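Local atomic coordinates of nitrogen regulatory protein P-II (Thiomonas intermedia, PDB entry 5DS7), a protein that binds adenine nucleotides between the subunits of its trimer and probably regulates the activity of partner proteins, as PII-family signal proteins do. Residues B[9-14]-B[65-70]; B[13-18]-B[92-97]. One frame throughout, in Å; residues are numbered along the deposited sequence.

Strand 7-17 runs through the middle of the antiparallel sheet and serves both contacts: 63-70 pairs with one of its edges in contact 1, and 92-100 with the other in contact 2. E13 and I14 belong to both. Each contact is buried and close to the centre of the chain, yet the chemistry differs. Contact 1 has six backbone bonds, and A69 adds a bonded pair to the adenine of one AMP. Contact 2 has four and touches its AMP by packing alone. Contact 1 supplies K11, and contact 2 E13 and H96, to the lysine-glutamate-histidine meeting between subunits. The strand order 2-3-1-4 is that of the ferredoxin-like fold of PII proteins.

Contact 1: B[9-14]-B[65-70]; sequences LKKLEI and MIIAAV. With AMP (adenosine monophosphate), chain E.
K11 and I67 lie alongside each other on one face of the sheet, pointing the same way. K11 starts with CG anti to its backbone N (chi1 -171°), which sets its chain alongside I67. CB leaves the sheet on the same face as I67 and E13, from a non-hydrogen-bonded pair in which the CA atoms of K11 and A69 stand 4.1 Å apart. Then CG comes 3.8 Å from CG2 of I67, CD passes the same methyl at 3.7 Å, and CE is still near it. A bend at chi3 (81°) turns the tip along its own strand, so K11 NZ reaches E13 OE1 at 2.9 Å, on the anti lone pair of that oxygen; E13 OE2 and H96 of the second subunit also bind this ammonium. Beyond it, the E13 side chain runs beside M65, whose SD touches CB and OE2.

Six backbone bonds join K10, L12 and I14 to V70, A68 and I66, the strand segments running at 163° to each other. A69, in a non-hydrogen-bonded pair, turns its backbone N-H and C=O outward: N gives a bond of 3.0 Å to N1 of AMP, and O accepts one of 3.1 Å from N6, reading the adenine edge. On the reverse face L12, I14 and V70 pack against helix 75-88, while strands 36-39 and 92-100 flank the pair.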
ATOM      1  N   LEU B   9       9.699  11.397  -4.316  1.00 25.28           N
ATOM      2  CA  LEU B   9       9.443  10.502  -5.430  1.00 24.50           C
ATOM      3  C   LEU B   9       7.938  10.277  -5.451  1.00 23.73           C
ATOM      4  O   LEU B   9       7.217  10.757  -4.561  1.00 23.88           O
ATOM      5  CB  LEU B   9      10.163   9.163  -5.280  1.00 24.51           C
ATOM      6  CG  LEU B   9      11.676   8.955  -5.277  1.00 25.00           C
ATOM      7  CD1 LEU B   9      11.971   7.474  -4.949  1.00 24.82           C
ATOM      8  CD2 LEU B   9      12.331   9.362  -6.587  1.00 24.80           C
ATOM      9  N   LYS B  10       7.775   9.355  -6.516  1.00 25.34           N
ATOM     10  CA  LYS B  10       6.438   8.804  -6.696  1.00 24.41           C
ATOM     11  C   LYS B  10       6.436   7.308  -6.359  1.00 23.85           C
ATOM     12  O   LYS B  10       7.452   6.626  -6.448  1.00 24.07           O
ATOM     13  CB  LYS B  10       5.961   9.032  -8.119  1.00 23.84           C
ATOM     14  CG  LYS B  10       5.902  10.491  -8.519  1.00 24.32           C
ATOM     15  CD  LYS B  10       4.676  11.172  -7.953  1.00 24.32           C
ATOM     16  CE  LYS B  10       4.869  12.683  -7.956  1.00 25.03           C
ATOM     17  NZ  LYS B  10       3.617  13.412  -7.682  1.00 25.01           N
ATOM     18  N   LYS B  11       5.291   6.792  -5.966  1.00 24.74           N
ATOM     19  CA  LYS B  11       5.179   5.374  -5.735  1.00 23.95           C
ATOM     20  C   LYS B  11       3.921   4.898  -6.462  1.00 22.85           C
ATOM     21  O   LYS B  11       2.828   5.415  -6.242  1.00 22.75           O
ATOM     22  CB  LYS B  11       5.125   5.062  -4.242  1.00 24.28           C
ATOM     23  CG  LYS B  11       5.230   3.567  -3.908  1.00 23.43           C
ATOM     24  CD  LYS B  11       4.692   3.256  -2.520  1.00 23.29           C
ATOM     25  CE  LYS B  11       3.186   3.162  -2.544  1.00 22.44           C
ATOM     26  NZ  LYS B  11       2.641   2.666  -1.248  1.00 22.28           N
ATOM     27  N   LEU B  12       4.086   3.943  -7.368  1.00 22.55           N
ATOM     28  CA  LEU B  12       2.933   3.367  -8.046  1.00 21.91           C
ATOM     29  C   LEU B  12       2.439   2.116  -7.349  1.00 21.33           C
ATOM     30  O   LEU B  12       3.248   1.323  -6.870  1.00 21.38           O
ATOM     31  CB  LEU B  12       3.288   3.022  -9.479  1.00 22.13           C
ATOM     32  CG  LEU B  12       3.894   4.124 -10.341  1.00 22.71           C
ATOM     33  CD1 LEU B  12       4.118   3.542 -11.704  1.00 22.76           C
ATOM     34  CD2 LEU B  12       2.941   5.271 -10.429  1.00 22.81           C
ATOM     35  N   GLU B  13       1.118   1.943  -7.282  1.00 25.87           N
ATOM     36  CA  GLU B  13       0.531   0.649  -6.933  1.00 25.65           C
ATOM     37  C   GLU B  13      -0.222   0.150  -8.154  1.00 26.02           C
ATOM     38  O   GLU B  13      -1.166   0.787  -8.617  1.00 26.22           O
ATOM     39  CB  GLU B  13      -0.389   0.754  -5.712  1.00 25.55           C
ATOM     40  CG  GLU B  13       0.383   1.076  -4.439  1.00 25.50           C
ATOM     41  CD  GLU B  13      -0.496   1.264  -3.203  1.00 25.87           C
ATOM     42  OE1 GLU B  13       0.059   1.539  -2.116  1.00 26.15           O
ATOM     43  OE2 GLU B  13      -1.735   1.136  -3.309  1.00 26.23           O
ATOM     44  N   ILE B  14       0.223  -0.969  -8.699  1.00 18.24           N
ATOM     45  CA  ILE B  14      -0.354  -1.507  -9.927  1.00 18.95           C
ATOM     46  C   ILE B  14      -1.000  -2.839  -9.623  1.00 19.74           C
ATOM     47  O   ILE B  14      -0.329  -3.765  -9.184  1.00 20.20           O
ATOM     48  CB  ILE B  14       0.704  -1.678 -11.014  1.00 19.32           C
ATOM     49  CG1 ILE B  14       1.524  -0.386 -11.130  1.00 18.92           C
ATOM     50  CG2 ILE B  14       0.049  -2.103 -12.344  1.00 19.90           C
ATOM     51  CD1 ILE B  14       2.946  -0.598 -11.626  1.00 19.28           C
ATOM     52  N   MET B  65      -0.326  -7.043  -6.689  1.00 26.75           N
ATOM     53  CA  MET B  65      -0.166  -5.623  -6.640  1.00 24.69           C
ATOM     54  C   MET B  65       1.327  -5.374  -6.702  1.00 24.39           C
ATOM     55  O   MET B  65       2.062  -5.795  -5.832  1.00 24.90           O
ATOM     56  CB  MET B  65      -0.781  -4.998  -5.387  1.00 23.34           C
ATOM     57  CG  MET B  65      -0.336  -3.569  -5.110  1.00 21.75           C
ATOM     58  SD  MET B  65      -1.194  -2.674  -3.796  1.00 20.94           S
ATOM     59  CE  MET B  65      -0.772  -3.625  -2.353  1.00 21.27           C
ATOM     60  N   ILE B  66       1.765  -4.691  -7.741  1.00 20.25           N
ATOM     61  CA  ILE B  66       3.161  -4.295  -7.863  1.00 19.96           C
ATOM     62  C   ILE B  66       3.359  -2.877  -7.324  1.00 18.90           C
ATOM     63  O   ILE B  66       2.720  -1.909  -7.778  1.00 18.24           O
ATOM     64  CB  ILE B  66       3.632  -4.383  -9.336  1.00 20.22           C
ATOM     65  CG1 ILE B  66       3.479  -5.814  -9.857  1.00 21.24           C
ATOM     66  CG2 ILE B  66       5.077  -3.900  -9.486  1.00 20.17           C
ATOM     67  CD1 ILE B  66       3.511  -5.896 -11.393  1.00 21.42           C
ATOM     68  N   ILE B  67       4.227  -2.766  -6.329  1.00 20.02           N
ATOM     69  CA  ILE B  67       4.608  -1.475  -5.761  1.00 19.48           C
ATOM     70  C   ILE B  67       5.940  -1.046  -6.337  1.00 20.08           C
ATOM     71  O   ILE B  67       6.928  -1.798  -6.263  1.00 20.78           O
ATOM     72  CB  ILE B  67       4.722  -1.552  -4.233  1.00 19.52           C
ATOM     73  CG1 ILE B  67       3.413  -2.100  -3.644  1.00 18.85           C
ATOM     74  CG2 ILE B  67       5.088  -0.208  -3.653  1.00 19.43           C
ATOM     75  CD1 ILE B  67       3.597  -2.748  -2.256  1.00 18.90           C
ATOM     76  N   ALA B  68       5.987   0.155  -6.902  1.00 20.28           N
ATOM     77  CA  ALA B  68       7.219   0.639  -7.507  1.00 21.07           C
ATOM     78  C   ALA B  68       7.435   2.090  -7.180  1.00 21.46           C
ATOM     79  O   ALA B  68       6.674   2.941  -7.615  1.00 21.16           O
ATOM     80  CB  ALA B  68       7.181   0.451  -9.010  1.00 21.11           C
ATOM     81  N   ALA B  69       8.460   2.374  -6.392  1.00 18.04           N
ATOM     82  CA  ALA B  69       8.888   3.748  -6.184  1.00 18.87           C
ATOM     83  C   ALA B  69       9.699   4.207  -7.390  1.00 19.08           C
ATOM     84  O   ALA B  69      10.661   3.554  -7.788  1.00 19.24           O
ATOM     85  CB  ALA B  69       9.702   3.876  -4.909  1.00 19.99           C
ATOM     86  N   VAL B  70       9.289   5.327  -7.974  1.00 21.38           N
ATOM     87  CA  VAL B  70       9.899   5.831  -9.199  1.00 21.49           C
ATOM     88  C   VAL B  70      10.047   7.353  -9.142  1.00 22.09           C
ATOM     89  O   VAL B  70       9.308   8.016  -8.424  1.00 22.22           O
ATOM     90  CB  VAL B  70       9.074   5.452 -10.449  1.00 20.69           C
ATOM     91  CG1 VAL B  70       8.773   3.946 -10.481  1.00 20.15           C
ATOM     92  CG2 VAL B  70       7.787   6.277 -10.509  1.00 20.37           C
TER
HETATM   93  P   AMP E 201      17.644  -3.679  -2.357  1.00 24.70           P
HETATM   94  O1P AMP E 201      17.951  -2.854  -3.575  1.00 24.79           O
HETATM   95  O2P AMP E 201      18.371  -4.999  -2.321  1.00 24.82           O
HETATM   96  O3P AMP E 201      17.641  -2.946  -1.027  1.00 24.95           O
HETATM   97  O5' AMP E 201      16.127  -4.115  -2.528  1.00 24.10           O
HETATM   98  C5' AMP E 201      15.519  -4.972  -1.570  1.00 23.87           C
HETATM   99  C4' AMP E 201      14.030  -5.074  -1.779  1.00 23.30           C
HETATM  100  O4' AMP E 201      13.409  -3.779  -1.573  1.00 23.22           O
HETATM  101  C3' AMP E 201      13.591  -5.479  -3.175  1.00 23.07           C
HETATM  102  O3' AMP E 201      13.651  -6.877  -3.379  1.00 23.06           O
HETATM  103  C2' AMP E 201      12.183  -4.907  -3.265  1.00 22.62           C
HETATM  104  O2' AMP E 201      11.255  -5.772  -2.644  1.00 22.26           O
HETATM  105  C1' AMP E 201      12.307  -3.627  -2.443  1.00 22.78           C
HETATM  106  N9  AMP E 201      12.542  -2.467  -3.326  1.00 23.02           N
HETATM  107  C8  AMP E 201      13.729  -2.020  -3.751  1.00 23.49           C
HETATM  108  N7  AMP E 201      13.576  -0.971  -4.586  1.00 23.53           N
HETATM  109  C5  AMP E 201      12.265  -0.746  -4.715  1.00 23.05           C
HETATM  110  C6  AMP E 201      11.416   0.196  -5.458  1.00 22.73           C
HETATM  111  N6  AMP E 201      11.944   1.146  -6.247  1.00 22.97           N
HETATM  112  N1  AMP E 201      10.085   0.080  -5.328  1.00 22.01           N
HETATM  113  C2  AMP E 201       9.534  -0.866  -4.545  1.00 21.67           C
HETATM  114  N3  AMP E 201      10.235  -1.764  -3.852  1.00 22.05           N
HETATM  115  C4  AMP E 201      11.590  -1.740  -3.890  1.00 22.70           C

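Contact 2: B[13-18]-B[92-97]; sequences EIILEG and VVFVHD. With AMP (adenosine monophosphate), chain G.
The E13 carboxylate meets the rings of F94 and H96, both on strand 92-100. Its OE2 lies at the edge of the F94 ring, in plane, 3.9 Å from CD2. CE1 of H96 approaches E13 CD at 3.5 Å, with the carboxylate and imidazole planes 41° apart. Neither approach is a hydrogen bond; both carboxylate oxygens and H96 NE2 are met by lysine ammoniums. With OE1 taken by K11 of its own chain, OE2 receives the ammonium of K11 from the third subunit, which also bonds to H96 NE2. H96 ND1 has a weak bond to the carbonyl of K11 in its own chain.

The backbone is satisfied pairwise. E13 N gives to F94 O and F94 N to E13 O, both at 3.0 Å. I15 N reaches V92 O at 3.1 Å with an N-H...O angle of 175°, and V92 N returns a longer bond to I15 O at 3.2 Å. Between these pairs I14 and V93 sit side by side, CG1 to CG1 4.0 Å, on the face covered by helix 75-88.

I15 CD1 reaches both V92 CG2 and F94 CE2. With CG anti to the carbonyl carbon (chi1 -57°), the F94 ring is directed so that its CZ comes 3.7 Å from C2 of AMP, while V92 CG1 packs near C8. A glutamine in place of E13 would probably cost the two K11 ammoniums one of their carboxylate partners each, leaving the link to the third subunit weaker.

The chemistry thus divides along the strand pair: apolar side chains line the nucleotide next to G91, while a glutamate held by two lysines ties the sheet to another subunit of the trimer.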
ATOM      1  N   GLU B  13       1.118   1.943  -7.282  1.00 25.87           N
ATOM      2  CA  GLU B  13       0.531   0.649  -6.933  1.00 25.65           C
ATOM      3  C   GLU B  13      -0.222   0.150  -8.154  1.00 26.02           C
ATOM      4  O   GLU B  13      -1.166   0.787  -8.617  1.00 26.22           O
ATOM      5  CB  GLU B  13      -0.389   0.754  -5.712  1.00 25.55           C
ATOM      6  CG  GLU B  13       0.383   1.076  -4.439  1.00 25.50           C
ATOM      7  CD  GLU B  13      -0.496   1.264  -3.203  1.00 25.87           C
ATOM      8  OE1 GLU B  13       0.059   1.539  -2.116  1.00 26.15           O
ATOM      9  OE2 GLU B  13      -1.735   1.136  -3.309  1.00 26.23           O
ATOM     10  N   ILE B  14       0.223  -0.969  -8.699  1.00 18.24           N
ATOM     11  CA  ILE B  14      -0.354  -1.507  -9.927  1.00 18.95           C
ATOM     12  C   ILE B  14      -1.000  -2.839  -9.623  1.00 19.74           C
ATOM     13  O   ILE B  14      -0.329  -3.765  -9.184  1.00 20.20           O
ATOM     14  CB  ILE B  14       0.704  -1.678 -11.014  1.00 19.32           C
ATOM     15  CG1 ILE B  14       1.524  -0.386 -11.130  1.00 18.92           C
ATOM     16  CG2 ILE B  14       0.049  -2.103 -12.344  1.00 19.90           C
ATOM     17  CD1 ILE B  14       2.946  -0.598 -11.626  1.00 19.28           C
ATOM     18  N   ILE B  15      -2.312  -2.918  -9.830  1.00 17.61           N
ATOM     19  CA  ILE B  15      -3.073  -4.105  -9.469  1.00 18.75           C
ATOM     20  C   ILE B  15      -3.591  -4.749 -10.731  1.00 19.57           C
ATOM     21  O   ILE B  15      -4.260  -4.087 -11.514  1.00 19.30           O
ATOM     22  CB  ILE B  15      -4.222  -3.725  -8.518  1.00 18.68           C
ATOM     23  CG1 ILE B  15      -3.639  -3.064  -7.261  1.00 17.55           C
ATOM     24  CG2 ILE B  15      -5.066  -4.933  -8.154  1.00 20.15           C
ATOM     25  CD1 ILE B  15      -4.679  -2.363  -6.418  1.00 17.49           C
ATOM     26  N   LEU B  16      -3.251  -6.016 -10.956  1.00 19.02           N
ATOM     27  CA  LEU B  16      -3.677  -6.721 -12.162  1.00 19.63           C
ATOM     28  C   LEU B  16      -3.555  -8.239 -11.967  1.00 20.75           C
ATOM     29  O   LEU B  16      -2.985  -8.698 -10.978  1.00 21.07           O
ATOM     30  CB  LEU B  16      -2.856  -6.258 -13.374  1.00 18.98           C
ATOM     31  CG  LEU B  16      -1.428  -6.788 -13.505  1.00 18.98           C
ATOM     32  CD1 LEU B  16      -0.738  -6.102 -14.667  1.00 18.36           C
ATOM     33  CD2 LEU B  16      -0.625  -6.610 -12.217  1.00 18.73           C
ATOM     34  N   GLU B  17      -4.127  -9.009 -12.884  1.00 24.22           N
ATOM     35  CA  GLU B  17      -4.077 -10.470 -12.796  1.00 25.09           C
ATOM     36  C   GLU B  17      -2.642 -10.969 -12.934  1.00 24.90           C
ATOM     37  O   GLU B  17      -1.868 -10.449 -13.743  1.00 24.28           O
ATOM     38  CB  GLU B  17      -4.976 -11.097 -13.872  1.00 25.51           C
ATOM     39  CG  GLU B  17      -6.464 -10.832 -13.683  1.00 25.79           C
ATOM     40  CD  GLU B  17      -7.272 -11.049 -14.977  1.00 25.98           C
ATOM     41  OE1 GLU B  17      -7.145 -10.218 -15.902  1.00 25.42           O
ATOM     42  OE2 GLU B  17      -8.008 -12.046 -15.070  1.00 26.68           O
ATOM     43  N   GLY B  18      -2.289 -11.976 -12.143  1.00 22.90           N
ATOM     44  CA  GLY B  18      -0.933 -12.483 -12.073  1.00 22.63           C
ATOM     45  C   GLY B  18      -0.361 -13.020 -13.370  1.00 22.53           C
ATOM     46  O   GLY B  18       0.861 -13.064 -13.525  1.00 22.14           O
ATOM     47  N   VAL B  92      -5.875  -1.444 -12.222  1.00 19.57           N
ATOM     48  CA  VAL B  92      -5.831  -0.009 -11.919  1.00 19.01           C
ATOM     49  C   VAL B  92      -4.408   0.394 -11.542  1.00 18.29           C
ATOM     50  O   VAL B  92      -3.620  -0.454 -11.139  1.00 18.16           O
ATOM     51  CB  VAL B  92      -6.797   0.362 -10.768  1.00 19.21           C
ATOM     52  CG1 VAL B  92      -8.230   0.131 -11.174  1.00 20.04           C
ATOM     53  CG2 VAL B  92      -6.477  -0.450  -9.517  1.00 19.15           C
ATOM     54  N   VAL B  93      -4.062   1.667 -11.713  1.00 21.68           N
ATOM     55  CA  VAL B  93      -2.786   2.205 -11.224  1.00 21.19           C
ATOM     56  C   VAL B  93      -3.024   3.423 -10.343  1.00 21.16           C
ATOM     57  O   VAL B  93      -3.686   4.364 -10.764  1.00 21.61           O
ATOM     58  CB  VAL B  93      -1.837   2.636 -12.369  1.00 21.26           C
ATOM     59  CG1 VAL B  93      -0.492   3.019 -11.810  1.00 21.04           C
ATOM     60  CG2 VAL B  93      -1.710   1.554 -13.405  1.00 21.45           C
ATOM     61  N   PHE B  94      -2.473   3.413  -9.132  1.00 20.16           N
ATOM     62  CA  PHE B  94      -2.590   4.516  -8.179  1.00 20.39           C
ATOM     63  C   PHE B  94      -1.234   5.202  -8.050  1.00 20.40           C
ATOM     64  O   PHE B  94      -0.266   4.547  -7.696  1.00 20.04           O
ATOM     65  CB  PHE B  94      -3.025   4.022  -6.790  1.00 20.37           C
ATOM     66  CG  PHE B  94      -4.325   3.264  -6.776  1.00 20.69           C
ATOM     67  CD1 PHE B  94      -5.340   3.588  -7.653  1.00 21.18           C
ATOM     68  CD2 PHE B  94      -4.522   2.228  -5.865  1.00 20.72           C
ATOM     69  CE1 PHE B  94      -6.521   2.904  -7.637  1.00 21.71           C
ATOM     70  CE2 PHE B  94      -5.707   1.521  -5.842  1.00 21.39           C
ATOM     71  CZ  PHE B  94      -6.709   1.851  -6.738  1.00 21.88           C
ATOM     72  N   VAL B  95      -1.157   6.504  -8.306  1.00 19.49           N
ATOM     73  CA  VAL B  95       0.096   7.251  -8.121  1.00 19.84           C
ATOM     74  C   VAL B  95       0.116   7.968  -6.747  1.00 20.35           C
ATOM     75  O   VAL B  95      -0.816   8.722  -6.402  1.00 20.75           O
ATOM     76  CB  VAL B  95       0.297   8.286  -9.271  1.00 20.29           C
ATOM     77  CG1 VAL B  95       1.727   8.903  -9.247  1.00 20.73           C
ATOM     78  CG2 VAL B  95       0.010   7.645 -10.631  1.00 19.97           C
ATOM     79  N   HIS B  96       1.143   7.693  -5.944  1.00 21.60           N
ATOM     80  CA  HIS B  96       1.325   8.347  -4.640  1.00 22.35           C
ATOM     81  C   HIS B  96       2.519   9.277  -4.649  1.00 23.19           C
ATOM     82  O   HIS B  96       3.497   9.025  -5.360  1.00 23.20           O
ATOM     83  CB  HIS B  96       1.568   7.340  -3.498  1.00 22.24           C
ATOM     84  CG  HIS B  96       0.473   6.338  -3.296  1.00 21.53           C
ATOM     85  ND1 HIS B  96       0.123   5.412  -4.258  1.00 20.62           N
ATOM     86  CD2 HIS B  96      -0.318   6.088  -2.227  1.00 21.72           C
ATOM     87  CE1 HIS B  96      -0.861   4.655  -3.801  1.00 20.40           C
ATOM     88  NE2 HIS B  96      -1.137   5.036  -2.566  1.00 21.11           N
ATOM     89  N   ASP B  97       2.455  10.326  -3.830  1.00 26.22           N
ATOM     90  CA  ASP B  97       3.638  11.086  -3.445  1.00 27.10           C
ATOM     91  C   ASP B  97       4.274  10.402  -2.253  1.00 27.48           C
ATOM     92  O   ASP B  97       3.568  10.068  -1.305  1.00 27.27           O
ATOM     93  CB  ASP B  97       3.297  12.522  -3.043  1.00 27.62           C
ATOM     94  CG  ASP B  97       2.954  13.397  -4.209  1.00 27.53           C
ATOM     95  OD1 ASP B  97       3.502  13.183  -5.305  1.00 27.34           O
ATOM     96  OD2 ASP B  97       2.127  14.313  -4.024  1.00 27.67           O
TER
HETATM   97  P   AMP G 201     -11.549  -3.983 -12.918  1.00 25.52           P
HETATM   98  O1P AMP G 201     -10.473  -3.575 -13.893  1.00 24.88           O
HETATM   99  O2P AMP G 201     -12.595  -2.924 -12.676  1.00 25.52           O
HETATM  100  O3P AMP G 201     -12.017  -5.397 -13.126  1.00 26.38           O
HETATM  101  O5' AMP G 201     -10.748  -4.080 -11.549  1.00 25.27           O
HETATM  102  C5' AMP G 201      -9.923  -5.203 -11.292  1.00 25.60           C
HETATM  103  C4' AMP G 201      -9.336  -5.161  -9.906  1.00 25.48           C
HETATM  104  O4' AMP G 201      -8.775  -3.856  -9.623  1.00 24.39           O
HETATM  105  C3' AMP G 201     -10.331  -5.387  -8.788  1.00 26.11           C
HETATM  106  O3' AMP G 201     -10.596  -6.762  -8.595  1.00 27.05           O
HETATM  107  C2' AMP G 201      -9.649  -4.733  -7.600  1.00 25.59           C
HETATM  108  O2' AMP G 201      -8.683  -5.602  -7.060  1.00 25.93           O
HETATM  109  C1' AMP G 201      -8.942  -3.547  -8.257  1.00 24.37           C
HETATM  110  N9  AMP G 201      -9.743  -2.313  -8.148  1.00 24.09           N
HETATM  111  C8  AMP G 201     -10.669  -1.871  -9.026  1.00 24.30           C
HETATM  112  N7  AMP G 201     -11.235  -0.712  -8.603  1.00 24.19           N
HETATM  113  C5  AMP G 201     -10.683  -0.418  -7.424  1.00 23.90           C
HETATM  114  C6  AMP G 201     -10.834   0.659  -6.438  1.00 23.80           C
HETATM  115  N6  AMP G 201     -11.717   1.657  -6.658  1.00 24.03           N
HETATM  116  N1  AMP G 201     -10.075   0.603  -5.322  1.00 23.56           N
HETATM  117  C2  AMP G 201      -9.192  -0.391  -5.113  1.00 23.42           C
HETATM  118  N3  AMP G 201      -9.001  -1.403  -5.971  1.00 23.53           N
HETATM  119  C4  AMP G 201      -9.706  -1.466  -7.122  1.00 23.79           C